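Local coordinates for coelenterazine-binding protein with bound coelenterazine (Renilla muelleri, PDB 2HPS) that binds the luciferin coelenterazine and probably makes it available for reaction with luciferase and oxygen only once calcium is bound, at residues S7-A10 against Y11-K15. Residues are numbered along the deposited sequence; the frame is centred on the assembly and turned at random.
Sequences SERA and YHLRK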
ATOM      1  N   SER A   7      -9.555 -20.635   3.984  1.00 13.96           N
ATOM      2  CA  SER A   7      -9.260 -19.668   5.039  1.00 14.34           C
ATOM      3  C   SER A   7      -8.078 -18.764   4.667  1.00 13.85           C
ATOM      4  O   SER A   7      -8.075 -17.583   4.995  1.00 14.10           O
ATOM      5  CB  SER A   7      -9.027 -20.371   6.375  1.00 15.01           C
ATOM      6  OG  SER A   7      -8.016 -21.351   6.224  1.00 16.73           O
ATOM      7  N   GLU A   8      -7.078 -19.318   3.972  1.00 14.06           N
ATOM      8  CA  GLU A   8      -5.968 -18.490   3.457  1.00 13.94           C
ATOM      9  C   GLU A   8      -6.499 -17.484   2.435  1.00 13.03           C
ATOM     10  O   GLU A   8      -6.150 -16.297   2.480  1.00 12.51           O
ATOM     11  CB  GLU A   8      -4.880 -19.374   2.824  1.00 13.59           C
ATOM     12  CG  GLU A   8      -4.094 -20.156   3.854  1.00 15.41           C
ATOM     13  CD  GLU A   8      -3.178 -21.210   3.234  1.00 17.15           C
ATOM     14  OE1 GLU A   8      -3.379 -21.604   2.055  1.00 18.11           O
ATOM     15  OE2 GLU A   8      -2.255 -21.645   3.958  1.00 21.39           O
ATOM     16  N   ARG A   9      -7.359 -17.947   1.526  1.00 12.68           N
ATOM     17  CA  ARG A   9      -7.948 -17.027   0.556  1.00 12.22           C
ATOM     18  C   ARG A   9      -8.787 -15.970   1.277  1.00 11.71           C
ATOM     19  O   ARG A   9      -8.726 -14.787   0.936  1.00 11.15           O
ATOM     20  CB  ARG A   9      -8.783 -17.760  -0.493  1.00 12.76           C
ATOM     21  CG  ARG A   9      -9.337 -16.792  -1.545  1.00 14.11           C
ATOM     22  CD  ARG A   9     -10.053 -17.517  -2.658  1.00 15.50           C
ATOM     23  NE  ARG A   9     -10.568 -16.566  -3.650  1.00 14.77           N
ATOM     24  CZ  ARG A   9      -9.871 -16.019  -4.648  1.00 17.33           C
ATOM     25  NH1 ARG A   9      -8.584 -16.317  -4.845  1.00 16.89           N
ATOM     26  NH2 ARG A   9     -10.475 -15.162  -5.465  1.00 15.16           N
ATOM     27  N   ALA A  10      -9.551 -16.399   2.284  1.00 11.21           N
ATOM     28  CA  ALA A  10     -10.379 -15.464   3.056  1.00 11.01           C
ATOM     29  C   ALA A  10      -9.529 -14.364   3.668  1.00 10.64           C
ATOM     30  O   ALA A  10      -9.856 -13.181   3.548  1.00 10.69           O
ATOM     31  CB  ALA A  10     -11.163 -16.208   4.158  1.00 10.89           C
ATOM     32  N   TYR A  11      -8.419 -14.759   4.296  1.00 11.36           N
ATOM     33  CA  TYR A  11      -7.564 -13.796   4.981  1.00 11.31           C
ATOM     34  C   TYR A  11      -6.899 -12.848   3.967  1.00 11.50           C
ATOM     35  O   TYR A  11      -6.855 -11.638   4.173  1.00 10.58           O
ATOM     36  CB  TYR A  11      -6.518 -14.526   5.840  1.00 10.96           C
ATOM     37  CG  TYR A  11      -5.561 -13.566   6.511  1.00 11.56           C
ATOM     38  CD1 TYR A  11      -6.020 -12.653   7.473  1.00 11.85           C
ATOM     39  CD2 TYR A  11      -4.221 -13.510   6.125  1.00 12.04           C
ATOM     40  CE1 TYR A  11      -5.150 -11.730   8.076  1.00 12.34           C
ATOM     41  CE2 TYR A  11      -3.350 -12.592   6.711  1.00 11.78           C
ATOM     42  CZ  TYR A  11      -3.815 -11.705   7.676  1.00 12.45           C
ATOM     43  OH  TYR A  11      -2.953 -10.810   8.268  1.00 13.74           O
ATOM     44  N   HIS A  12      -6.393 -13.410   2.870  1.00 11.15           N
ATOM     45  CA  HIS A  12      -5.750 -12.569   1.855  1.00 11.07           C
ATOM     46  C   HIS A  12      -6.729 -11.567   1.265  1.00 10.72           C
ATOM     47  O   HIS A  12      -6.405 -10.378   1.140  1.00 10.43           O
ATOM     48  CB  HIS A  12      -5.096 -13.396   0.752  1.00 11.56           C
ATOM     49  CG  HIS A  12      -4.101 -12.614  -0.035  1.00 11.87           C
ATOM     50  ND1 HIS A  12      -4.460 -11.807  -1.094  1.00 12.27           N
ATOM     51  CD2 HIS A  12      -2.766 -12.453   0.132  1.00 12.95           C
ATOM     52  CE1 HIS A  12      -3.383 -11.187  -1.550  1.00 13.00           C
ATOM     53  NE2 HIS A  12      -2.341 -11.576  -0.836  1.00 13.08           N
ATOM     54  N   LEU A  13      -7.951 -12.016   0.967  1.00 10.71           N
ATOM     55  CA  LEU A  13      -8.969 -11.074   0.469  1.00 11.13           C
ATOM     56  C   LEU A  13      -9.314  -9.991   1.480  1.00 11.30           C
ATOM     57  O   LEU A  13      -9.621  -8.856   1.104  1.00 11.81           O
ATOM     58  CB  LEU A  13     -10.253 -11.822   0.079  1.00 10.97           C
ATOM     59  CG  LEU A  13     -10.215 -12.678  -1.184  1.00 11.68           C
ATOM     60  CD1 LEU A  13     -11.468 -13.570  -1.242  1.00 13.83           C
ATOM     61  CD2 LEU A  13     -10.175 -11.764  -2.422  1.00 13.13           C
ATOM     62  N   ARG A  14      -9.346 -10.363   2.759  1.00 10.99           N
ATOM     63  CA  ARG A  14      -9.588  -9.405   3.843  1.00 10.70           C
ATOM     64  C   ARG A  14      -8.514  -8.324   3.869  1.00 10.38           C
ATOM     65  O   ARG A  14      -8.831  -7.134   3.973  1.00 10.56           O
ATOM     66  CB  ARG A  14      -9.663 -10.123   5.187  1.00 10.68           C
ATOM     67  CG  ARG A  14     -10.064  -9.219   6.360  1.00 11.36           C
ATOM     68  CD  ARG A  14     -10.238 -10.072   7.642  1.00 11.20           C
ATOM     69  NE  ARG A  14     -10.576  -9.246   8.797  1.00 11.37           N
ATOM     70  CZ  ARG A  14     -11.805  -8.867   9.134  1.00 14.25           C
ATOM     71  NH1 ARG A  14     -12.856  -9.222   8.384  1.00 13.79           N
ATOM     72  NH2 ARG A  14     -11.980  -8.100  10.223  1.00 14.13           N
ATOM     73  N   LYS A  15      -7.256  -8.736   3.691  1.00 10.69           N
ATOM     74  CA  LYS A  15      -6.169  -7.791   3.577  1.00 10.44           C
ATOM     75  C   LYS A  15      -6.378  -6.883   2.364  1.00 10.83           C
ATOM     76  O   LYS A  15      -6.275  -5.659   2.471  1.00 10.71           O
ATOM     77  CB  LYS A  15      -4.836  -8.521   3.478  1.00 10.14           C
ATOM     78  CG  LYS A  15      -4.376  -9.163   4.801  1.00 11.04           C
ATOM     79  CD  LYS A  15      -2.930  -9.624   4.735  1.00 11.92           C
ATOM     80  CE  LYS A  15      -2.697 -10.731   3.694  1.00 11.80           C
ATOM     81  NZ  LYS A  15      -1.233 -11.199   3.666  1.00 11.41           N
TER
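R9 sets its CG anti to the backbone N (chi1 -177°) and stays extended to NE, while L13, one turn on, places CG anti to its own carbonyl carbon (chi1 -72°). These torsions make the two side chains cross at an angle. CD1 of L13 lies 3.9 Å from R9 CG and equally close to R9 NE, so the methyl touches both the aliphatic stem and the NE end of the guanidinium, which it meets obliquely. L13 CG also sits 3.3 Å from R9 O, the oxygen that accepts the backbone N-H of L13 at 2.9 Å. That bond is nearly straight, 168° at the hydrogen. The same i to i+4 pairing joins Y11 N to S7 O, H12 N to E8 O and R14 N to A10 O. Within 11-15, K15 CG lies over one face of the Y11 ring, 3.9 Å above its plane and offset toward the rim.

R9 forms a salt bridge with D87 and H12 bonds T86 and the carbonyl of L168, while L13 packs on V83 and T86 of helix 78-91. Y11 OH bonds N178, and R14 NH1 forms a salt bridge with D186 OD2 at the C-terminus. The arrangement is regular alpha-helix, here the early turns of helix 6-21, the first helix of this EF-hand protein, which packs against helix 78-91, helix 175-180 and L184.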